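Side-chain contacts in transcription factor inhibitor I-kappa-B-beta (Mus musculus, PDB 1OY3), which inhibits NF-kappa-B by binding it and trapping it in the cytoplasm, through a stack of ankyrin repeats: residues D8-T11 / A12-A16; E22-L25 / D26-G30; A58-V61 / E62-A66; K169-E172 / M173-L177. All coordinates share one frame; numbering follows the deposited sequence.

Contact 1. Residues D8-T11 / A12-A16; sequences DGDT and ALHLA
T11 and H14 grip each other at the start of helix 12-18, where the loop residues 8-11 turn into the first helix of ANK 1. T11 is the N-cap: its OG1 accepts the amide of L13, with T11 OG1 and L13 N 3.1 Å apart. The return bond of the capping box runs from T11 N to H14 ND1 at 3.1 Å, with an N-H...acceptor angle of 156°, although the amide stands well out of the imidazole plane. A longer, weak contact links T11 OG1 to H14 ND1, so ND1 faces the amide and the hydroxyl of the threonine. OG1 can serve the helix end because chi1 of 74° places it between the backbone N and the carbonyl carbon. The ring's far nitrogen, H14 NE2, is hydrogen-bonded to the carbonyl of Q46, which ties the ring down at both nitrogens.

D10 crosses H14 at about a right angle, its OD1 lying 3.3 Å from H14 CB; this carboxylate is engaged elsewhere, with N42 and with a basic side chain of another protein chain. Behind the cap, L15 N donates to T11 O at 3.1 Å, the first regular helical bond. TALH is a variant of the ankyrin TPLH signature, whose Thr and His form this cap. On the flank, L13 packs against L25, L28 and L29 of helix 22-32 and against A48 of helix 48-55, where H14 rests on L51.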
loop_
_atom_site.group_PDB
_atom_site.type_symbol
_atom_site.label_atom_id
_atom_site.label_comp_id
_atom_site.label_asym_id
_atom_site.label_seq_id
_atom_site.Cartn_x
_atom_site.Cartn_y
_atom_site.Cartn_z
ATOM N N ASP C 8 10.775 17.508 12.889
ATOM C CA ASP C 8 10.084 16.404 12.238
ATOM C C ASP C 8 8.673 16.235 12.792
ATOM O O ASP C 8 7.959 15.307 12.418
ATOM C CB ASP C 8 10.868 15.100 12.421
ATOM C CG ASP C 8 12.344 15.241 12.058
ATOM O OD1 ASP C 8 12.652 15.839 11.006
ATOM O OD2 ASP C 8 13.198 14.742 12.824
ATOM N N GLY C 9 8.272 17.133 13.686
ATOM C CA GLY C 9 6.941 17.052 14.264
ATOM C C GLY C 9 6.798 16.065 15.410
ATOM O O GLY C 9 5.689 15.818 15.869
ATOM N N ASP C 10 7.911 15.509 15.881
ATOM C CA ASP C 10 7.892 14.552 16.988
ATOM C C ASP C 10 7.846 15.226 18.366
ATOM O O ASP C 10 8.749 15.984 18.729
ATOM C CB ASP C 10 9.122 13.647 16.931
ATOM C CG ASP C 10 9.096 12.700 15.754
ATOM O OD1 ASP C 10 8.019 12.128 15.485
ATOM O OD2 ASP C 10 10.149 12.515 15.109
ATOM N N THR C 11 6.800 14.941 19.130
ATOM C CA THR C 11 6.663 15.515 20.461
ATOM C C THR C 11 7.496 14.695 21.442
ATOM O O THR C 11 8.208 13.772 21.045
ATOM C CB THR C 11 5.208 15.492 20.938
ATOM O OG1 THR C 11 4.849 14.151 21.284
ATOM C CG2 THR C 11 4.280 15.998 19.841
ATOM N N ALA C 12 7.408 15.032 22.723
ATOM C CA ALA C 12 8.158 14.311 23.747
ATOM C C ALA C 12 7.741 12.837 23.747
ATOM O O ALA C 12 8.540 11.952 24.067
ATOM C CB ALA C 12 7.911 14.937 25.118
ATOM N N LEU C 13 6.485 12.578 23.388
ATOM C CA LEU C 13 5.992 11.209 23.325
ATOM C C LEU C 13 6.716 10.438 22.232
ATOM O O LEU C 13 7.324 9.404 22.509
ATOM C CB LEU C 13 4.495 11.171 23.043
ATOM C CG LEU C 13 3.560 10.801 24.190
ATOM C CD1 LEU C 13 2.241 10.351 23.600
ATOM C CD2 LEU C 13 4.154 9.680 25.034
ATOM N N HIS C 14 6.657 10.944 20.998
ATOM C CA HIS C 14 7.312 10.277 19.869
ATOM C C HIS C 14 8.750 9.941 20.212
ATOM O O HIS C 14 9.232 8.843 19.927
ATOM C CB HIS C 14 7.321 11.155 18.606
ATOM C CG HIS C 14 5.966 11.418 18.026
ATOM N ND1 HIS C 14 5.155 12.442 18.462
ATOM C CD2 HIS C 14 5.281 10.790 17.038
ATOM C CE1 HIS C 14 4.032 12.438 17.767
ATOM N NE2 HIS C 14 4.082 11.445 16.896
ATOM N N LEU C 15 9.437 10.893 20.829
ATOM C CA LEU C 15 10.832 10.694 21.188
ATOM C C LEU C 15 11.007 9.691 22.318
ATOM O O LEU C 15 12.049 9.053 22.418
ATOM C CB LEU C 15 11.478 12.033 21.561
ATOM C CG LEU C 15 11.507 13.080 20.443
ATOM C CD1 LEU C 15 12.061 14.389 20.979
ATOM C CD2 LEU C 15 12.344 12.572 19.290
ATOM N N ALA C 16 9.996 9.547 23.168
ATOM C CA ALA C 16 10.099 8.589 24.262
ATOM C C ALA C 16 10.141 7.180 23.670
ATOM O O ALA C 16 10.890 6.331 24.145
ATOM C CB ALA C 16 8.910 8.731 25.222
#

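Contact 2. Residues E22-L25 / D26-G30; sequences EPFL and DFLLG
F24 and F27 stand one turn apart on helix 22-32, the second helix of ankyrin repeat ANK 1, and their rings are turned nearly alike. The planes make only 20°, yet the centroids are 5.7 Å apart, so the rings are slid past each other and barely overlap. Contact is made by F24 CE1 and F27 CD2 at 3.5 Å. Both phenylalanines carry CG anti to the backbone N (chi1 -166° for F24), which sends the two rings off the helix in similar directions. Aromatic side chains of another protein chain meet both rings, one of them edge-to-face with F24, so the pair belongs to an interface with a partner protein.

L28 CD1 sits over the centre of one F24 ring face, though its exact depth is doubtful in the model; F27 CD2 lies on that same side but beyond the rim, next to CE1. On the flank toward the neighbouring helices, L25 and L29 repeat the spacing of four residues, and their chains cross at a slant.

At the first turn, D26 N donates to E22 O at 2.8 Å, and the carboxylates of E22 and D26, with E22 OE1 and D26 OD2 5.4 Å apart, both form salt bridges to K63 of helix 58-66, which probably offsets their like charge. The closest side-chain approach of L25 to L29 is between the two CD1 methyls, at 3.7 Å.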
loop_
_atom_site.group_PDB
_atom_site.type_symbol
_atom_site.label_atom_id
_atom_site.label_comp_id
_atom_site.label_asym_id
_atom_site.label_seq_id
_atom_site.Cartn_x
_atom_site.Cartn_y
_atom_site.Cartn_z
ATOM N N GLU C 22 11.305 3.646 28.520
ATOM C CA GLU C 22 10.110 3.297 29.279
ATOM C C GLU C 22 9.837 4.225 30.457
ATOM O O GLU C 22 8.711 4.693 30.636
ATOM C CB GLU C 22 10.009 1.784 29.445
ATOM C CG GLU C 22 10.057 1.047 28.118
ATOM C CD GLU C 22 8.767 1.173 27.332
ATOM O OE1 GLU C 22 7.818 0.422 27.644
ATOM O OE2 GLU C 22 8.702 2.015 26.401
ATOM N N PRO C 23 10.861 4.492 31.286
ATOM C CA PRO C 23 10.691 5.378 32.441
ATOM C C PRO C 23 10.110 6.744 32.083
ATOM O O PRO C 23 9.138 7.187 32.691
ATOM C CB PRO C 23 12.103 5.467 33.006
ATOM C CG PRO C 23 12.622 4.075 32.752
ATOM C CD PRO C 23 12.188 3.850 31.315
ATOM N N PHE C 24 10.697 7.419 31.098
ATOM C CA PHE C 24 10.179 8.722 30.707
ATOM C C PHE C 24 8.811 8.544 30.059
ATOM O O PHE C 24 7.919 9.374 30.248
ATOM C CB PHE C 24 11.137 9.439 29.750
ATOM C CG PHE C 24 10.826 10.906 29.568
ATOM C CD1 PHE C 24 10.631 11.732 30.677
ATOM C CD2 PHE C 24 10.727 11.465 28.294
ATOM C CE1 PHE C 24 10.342 13.093 30.522
ATOM C CE2 PHE C 24 10.440 12.823 28.126
ATOM C CZ PHE C 24 10.247 13.639 29.244
ATOM N N LEU C 25 8.639 7.462 29.300
ATOM C CA LEU C 25 7.351 7.204 28.667
ATOM C C LEU C 25 6.293 7.192 29.753
ATOM O O LEU C 25 5.287 7.893 29.654
ATOM C CB LEU C 25 7.333 5.855 27.943
ATOM C CG LEU C 25 5.922 5.439 27.495
ATOM C CD1 LEU C 25 5.309 6.534 26.638
ATOM C CD2 LEU C 25 5.967 4.124 26.727
ATOM N N ASP C 26 6.538 6.406 30.802
ATOM C CA ASP C 26 5.601 6.300 31.920
ATOM C C ASP C 26 5.267 7.675 32.475
ATOM O O ASP C 26 4.103 7.983 32.762
ATOM C CB ASP C 26 6.192 5.421 33.027
ATOM C CG ASP C 26 6.235 3.951 32.643
ATOM O OD1 ASP C 26 6.754 3.143 33.443
ATOM O OD2 ASP C 26 5.749 3.601 31.545
ATOM N N PHE C 27 6.294 8.507 32.619
ATOM C CA PHE C 27 6.108 9.862 33.124
ATOM C C PHE C 27 5.126 10.610 32.222
ATOM O O PHE C 27 4.075 11.063 32.675
ATOM C CB PHE C 27 7.450 10.595 33.153
ATOM C CG PHE C 27 7.351 12.033 33.566
ATOM C CD1 PHE C 27 6.987 12.375 34.864
ATOM C CD2 PHE C 27 7.629 13.048 32.658
ATOM C CE1 PHE C 27 6.905 13.711 35.251
ATOM C CE2 PHE C 27 7.549 14.386 33.035
ATOM C CZ PHE C 27 7.187 14.719 34.333
ATOM N N LEU C 28 5.475 10.727 30.942
ATOM C CA LEU C 28 4.626 11.425 29.980
ATOM C C LEU C 28 3.188 10.932 30.060
ATOM O O LEU C 28 2.258 11.716 30.276
ATOM C CB LEU C 28 5.156 11.232 28.557
ATOM C CG LEU C 28 6.358 12.062 28.084
ATOM C CD1 LEU C 28 7.505 11.918 29.036
ATOM C CD2 LEU C 28 6.779 11.602 26.703
ATOM N N LEU C 29 3.009 9.627 29.895
ATOM C CA LEU C 29 1.679 9.034 29.946
ATOM C C LEU C 29 0.970 9.368 31.249
ATOM O O LEU C 29 -0.259 9.362 31.315
ATOM C CB LEU C 29 1.774 7.517 29.759
ATOM C CG LEU C 29 1.366 7.007 28.372
ATOM C CD1 LEU C 29 1.905 7.925 27.294
ATOM C CD2 LEU C 29 1.868 5.585 28.182
ATOM N N GLY C 30 1.751 9.670 32.281
ATOM C CA GLY C 30 1.175 10.009 33.568
ATOM C C GLY C 30 0.163 11.131 33.457
ATOM O O GLY C 30 -0.780 11.211 34.241
#

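Contact 3. Residues A58-V61 / E62-A66; sequences ASTV and EKLYA
T60 and L64 lie side by side on helix 58-66, pointing the same way, and theirs is the main apolar contact: T60 CG2 meets L64 CD1 at 4.0 Å. Chi1 of -57° at T60 turns CG2 anti to the backbone N and OG1 anti to the carbonyl carbon. The methyl is thereby left alongside the leucine, while the hydroxyl reaches E57 in a hydrogen bond and E22 in a weak one. V61 packs elsewhere, on L49 and A52 of helix 48-55 and on C93 and L97 of helix 91-97.

The backbone bonds vary in quality. Y65 N to V61 O is short at 2.8 Å, L64 N to T60 O is longer but nearly straight at 173°, and K63 N reaches S59 O only weakly. E62 N donates to A58 O at 3.2 Å and also, weakly, to S59 O. At the far end, Y65 OH is hydrogen-bonded to the carbonyl of Q99.

The carbonyl of S59 therefore takes two weak backbone donors. A water adds a third: it donates to E62 OE1 at 2.9 Å and, weakly, to S59 O, bridging an exposed side chain to the helix backbone one turn earlier. K63 lies along the same region, its CG 3.5 Å from S59 O, and with its chain extended beyond CG it carries NZ away to the carboxylates of D26 and E22.

Chemically, the helix is divided by face: T60, V61 and L64 are buried against other helices, S59 and E62 are exposed, and the K63 charge, paired with D26 and E22, probably eases their mutual repulsion.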
loop_
_atom_site.group_PDB
_atom_site.type_symbol
_atom_site.label_atom_id
_atom_site.label_comp_id
_atom_site.label_asym_id
_atom_site.label_seq_id
_atom_site.Cartn_x
_atom_site.Cartn_y
_atom_site.Cartn_z
ATOM N N ALA C 58 5.509 -4.798 22.008
ATOM C CA ALA C 58 4.193 -5.147 22.550
ATOM C C ALA C 58 3.878 -4.485 23.872
ATOM O O ALA C 58 2.731 -4.120 24.144
ATOM C CB ALA C 58 4.062 -6.678 22.685
ATOM N N SER C 59 4.895 -4.332 24.709
ATOM C CA SER C 59 4.688 -3.712 26.000
ATOM C C SER C 59 4.371 -2.226 25.819
ATOM O O SER C 59 3.465 -1.686 26.454
ATOM C CB SER C 59 5.935 -3.889 26.861
ATOM O OG SER C 59 5.760 -3.282 28.119
ATOM N N THR C 60 5.099 -1.575 24.924
ATOM C CA THR C 60 4.895 -0.150 24.678
ATOM C C THR C 60 3.557 0.129 23.988
ATOM O O THR C 60 2.931 1.164 24.222
ATOM C CB THR C 60 6.051 0.414 23.834
ATOM O OG1 THR C 60 7.287 0.166 24.517
ATOM C CG2 THR C 60 5.877 1.920 23.609
ATOM N N VAL C 61 3.107 -0.805 23.157
ATOM C CA VAL C 61 1.847 -0.627 22.470
ATOM C C VAL C 61 0.693 -0.699 23.468
ATOM O O VAL C 61 -0.298 0.022 23.326
ATOM C CB VAL C 61 1.657 -1.689 21.355
ATOM C CG1 VAL C 61 0.210 -1.694 20.870
ATOM C CG2 VAL C 61 2.611 -1.378 20.186
ATOM N N GLU C 62 0.824 -1.549 24.487
ATOM C CA GLU C 62 -0.227 -1.688 25.492
ATOM C C GLU C 62 -0.379 -0.426 26.331
ATOM O O GLU C 62 -1.497 0.003 26.617
ATOM C CB GLU C 62 0.052 -2.892 26.408
ATOM C CG GLU C 62 -0.951 -3.062 27.558
ATOM C CD GLU C 62 -0.751 -4.358 28.340
ATOM O OE1 GLU C 62 0.415 -4.706 28.620
ATOM O OE2 GLU C 62 -1.754 -5.024 28.677
ATOM N N LYS C 63 0.743 0.164 26.730
ATOM C CA LYS C 63 0.703 1.377 27.543
ATOM C C LYS C 63 -0.040 2.459 26.792
ATOM O O LYS C 63 -0.976 3.069 27.316
ATOM C CB LYS C 63 2.116 1.850 27.860
ATOM C CG LYS C 63 2.906 0.893 28.718
ATOM C CD LYS C 63 4.253 1.508 29.063
ATOM C CE LYS C 63 5.062 0.604 29.961
ATOM N NZ LYS C 63 6.401 1.204 30.173
ATOM N N LEU C 64 0.366 2.677 25.546
ATOM C CA LEU C 64 -0.265 3.679 24.701
ATOM C C LEU C 64 -1.737 3.338 24.503
ATOM O O LEU C 64 -2.604 4.211 24.610
ATOM C CB LEU C 64 0.473 3.766 23.350
ATOM C CG LEU C 64 1.920 4.239 23.523
ATOM C CD1 LEU C 64 2.733 4.049 22.245
ATOM C CD2 LEU C 64 1.899 5.711 23.946
ATOM N N TYR C 65 -2.021 2.065 24.243
ATOM C CA TYR C 65 -3.399 1.616 24.024
ATOM C C TYR C 65 -4.210 1.775 25.322
ATOM O O TYR C 65 -5.338 2.272 25.316
ATOM C CB TYR C 65 -3.397 0.144 23.571
ATOM C CG TYR C 65 -4.725 -0.402 23.057
ATOM C CD1 TYR C 65 -5.012 -1.765 23.162
ATOM C CD2 TYR C 65 -5.665 0.420 22.431
ATOM C CE1 TYR C 65 -6.186 -2.294 22.665
ATOM C CE2 TYR C 65 -6.863 -0.113 21.911
ATOM C CZ TYR C 65 -7.105 -1.472 22.038
ATOM O OH TYR C 65 -8.256 -2.034 21.517
ATOM N N ALA C 66 -3.614 1.360 26.433
ATOM C CA ALA C 66 -4.257 1.446 27.735
ATOM C C ALA C 66 -4.549 2.901 28.068
ATOM O O ALA C 66 -5.587 3.212 28.651
ATOM C CB ALA C 66 -3.355 0.831 28.812
HETATM O O HOH W 1 2.485 -2.827 29.461
#

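Contact 4. Residues K169-E172 / M173-L177; sequences KDAE and MVRLL
The guanidinium of R175 meets E172 at its edge and the carbonyl of A171 over one face. E172 OE2 lies in the guanidinium plane and accepts from R175 NE at 3.2 Å with an N-H...acceptor angle of 164°, a salt bridge between residues three apart. The two flat groups are not coplanar: their planes are 43° apart, and NE comes to OE2 from above the carboxylate plane. A171 O stands 3.8 Å above the guanidinium plane, offset toward the rim of the group. R175 folds back this way because its chain is bent at chi3 (-80°). The other carboxylate oxygen, E172 OE1, touches L176 CD1 at 3.3 Å.

D170 supplies the other carboxylate. Its OD2 accepts the amide of M173, with D170 OD2 to M173 N 2.9 Å, although the place of that oxygen is less sure. CG lies anti to the backbone N, and the group swings over the first turn, where OD1 is 3.2 Å from M173 CB. OD2 thus gives the first-turn amide of M173 a side-chain acceptor, as an N-cap aspartate does. Next, V174 N donates to D170 O at 2.9 Å, and V174 CG2 closes on the same carbonyl oxygen at 3.0 Å.

M173 and V174 are buried against A165 of helix 161-167, and M173 also meets H91 and A94 of helix 91-97. A171 and R175 reach L210 of helix 205-213. K169, with positive phi, is the C-prime residue of the Schellman motif ending helix 161-167. A Schellman end followed at once by an aspartate N-cap is the tight helix-turn-helix joint of the ankyrin repeat ANK 4.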
loop_
_atom_site.group_PDB
_atom_site.type_symbol
_atom_site.label_atom_id
_atom_site.label_comp_id
_atom_site.label_asym_id
_atom_site.label_seq_id
_atom_site.Cartn_x
_atom_site.Cartn_y
_atom_site.Cartn_z
ATOM N N LYS C 169 3.288 -12.646 3.213
ATOM C CA LYS C 169 3.374 -14.079 3.495
ATOM C C LYS C 169 3.577 -14.336 4.986
ATOM O O LYS C 169 4.457 -15.100 5.383
ATOM C CB LYS C 169 4.544 -14.691 2.713
ATOM C CG LYS C 169 4.587 -14.298 1.235
ATOM C CD LYS C 169 5.820 -14.881 0.532
ATOM C CE LYS C 169 7.110 -14.474 1.243
ATOM N NZ LYS C 169 8.346 -15.097 0.668
ATOM N N ASP C 170 2.753 -13.697 5.808
ATOM C CA ASP C 170 2.852 -13.837 7.251
ATOM C C ASP C 170 1.717 -14.730 7.768
ATOM O O ASP C 170 0.636 -14.254 8.121
ATOM C CB ASP C 170 2.798 -12.446 7.874
ATOM C CG ASP C 170 3.097 -12.458 9.350
ATOM O OD1 ASP C 170 3.386 -11.375 9.897
ATOM O OD2 ASP C 170 3.035 -13.544 9.962
ATOM N N ALA C 171 1.980 -16.033 7.802
ATOM C CA ALA C 171 1.007 -17.023 8.233
ATOM C C ALA C 171 0.546 -16.786 9.664
ATOM O O ALA C 171 -0.644 -16.861 9.964
ATOM C CB ALA C 171 1.605 -18.418 8.098
ATOM N N GLU C 172 1.498 -16.512 10.546
ATOM C CA GLU C 172 1.181 -16.254 11.934
ATOM C C GLU C 172 0.229 -15.055 12.051
ATOM O O GLU C 172 -0.756 -15.097 12.804
ATOM C CB GLU C 172 2.458 -15.983 12.722
ATOM C CG GLU C 172 2.563 -16.805 13.987
ATOM C CD GLU C 172 1.224 -16.949 14.688
ATOM O OE1 GLU C 172 0.637 -15.919 15.084
ATOM O OE2 GLU C 172 0.756 -18.097 14.837
ATOM N N MET C 173 0.505 -13.992 11.302
ATOM C CA MET C 173 -0.356 -12.809 11.365
ATOM C C MET C 173 -1.728 -13.101 10.762
ATOM O O MET C 173 -2.742 -12.594 11.242
ATOM C CB MET C 173 0.269 -11.611 10.640
ATOM C CG MET C 173 -0.512 -10.302 10.907
ATOM S SD MET C 173 -0.409 -9.755 12.656
ATOM C CE MET C 173 1.186 -8.880 12.568
ATOM N N VAL C 174 -1.754 -13.919 9.713
ATOM C CA VAL C 174 -3.016 -14.280 9.076
ATOM C C VAL C 174 -3.878 -15.007 10.113
ATOM O O VAL C 174 -5.081 -14.765 10.218
ATOM C CB VAL C 174 -2.785 -15.206 7.851
ATOM C CG1 VAL C 174 -4.118 -15.753 7.327
ATOM C CG2 VAL C 174 -2.082 -14.438 6.758
ATOM N N ARG C 175 -3.253 -15.889 10.887
ATOM C CA ARG C 175 -3.973 -16.631 11.917
ATOM C C ARG C 175 -4.633 -15.704 12.943
ATOM O O ARG C 175 -5.812 -15.872 13.264
ATOM C CB ARG C 175 -3.033 -17.635 12.603
ATOM C CG ARG C 175 -2.887 -18.944 11.825
ATOM C CD ARG C 175 -2.114 -19.996 12.591
ATOM N NE ARG C 175 -0.675 -19.790 12.505
ATOM C CZ ARG C 175 0.124 -20.444 11.667
ATOM N NH1 ARG C 175 -0.384 -21.359 10.844
ATOM N NH2 ARG C 175 1.424 -20.173 11.639
ATOM N N LEU C 176 -3.878 -14.731 13.448
ATOM C CA LEU C 176 -4.401 -13.767 14.413
ATOM C C LEU C 176 -5.557 -12.969 13.818
ATOM O O LEU C 176 -6.581 -12.747 14.469
ATOM C CB LEU C 176 -3.299 -12.800 14.858
ATOM C CG LEU C 176 -2.413 -13.187 16.045
ATOM C CD1 LEU C 176 -2.243 -14.697 16.141
ATOM C CD2 LEU C 176 -1.072 -12.488 15.883
ATOM N N LEU C 177 -5.387 -12.522 12.578
ATOM C CA LEU C 177 -6.438 -11.771 11.913
ATOM C C LEU C 177 -7.687 -12.638 11.723
ATOM O O LEU C 177 -8.803 -12.192 11.985
ATOM C CB LEU C 177 -5.936 -11.244 10.566
ATOM C CG LEU C 177 -4.868 -10.147 10.716
ATOM C CD1 LEU C 177 -4.476 -9.631 9.340
ATOM C CD2 LEU C 177 -5.407 -9.008 11.592
#

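In the fold
Each contact is local and sequential, so along the chain the four run in series and none nests within or crosses another. Contact 1 closes the entry into helix 12-18, and contact 2 lies on helix 22-32, which follows it in ANK 1; the two touch through A12 and L13 against L25, L28 and L29. Contact 3, on helix 58-66 of ANK 2, touches contact 2 through the salt bridge between D26 and K63 and through L25 and L29, joining two consecutive repeats. Contact 4 closes the turn into helix 171-180 of ANK 4, its centre about 21 Å from that of contact 3, with helix 91-97 packing on both.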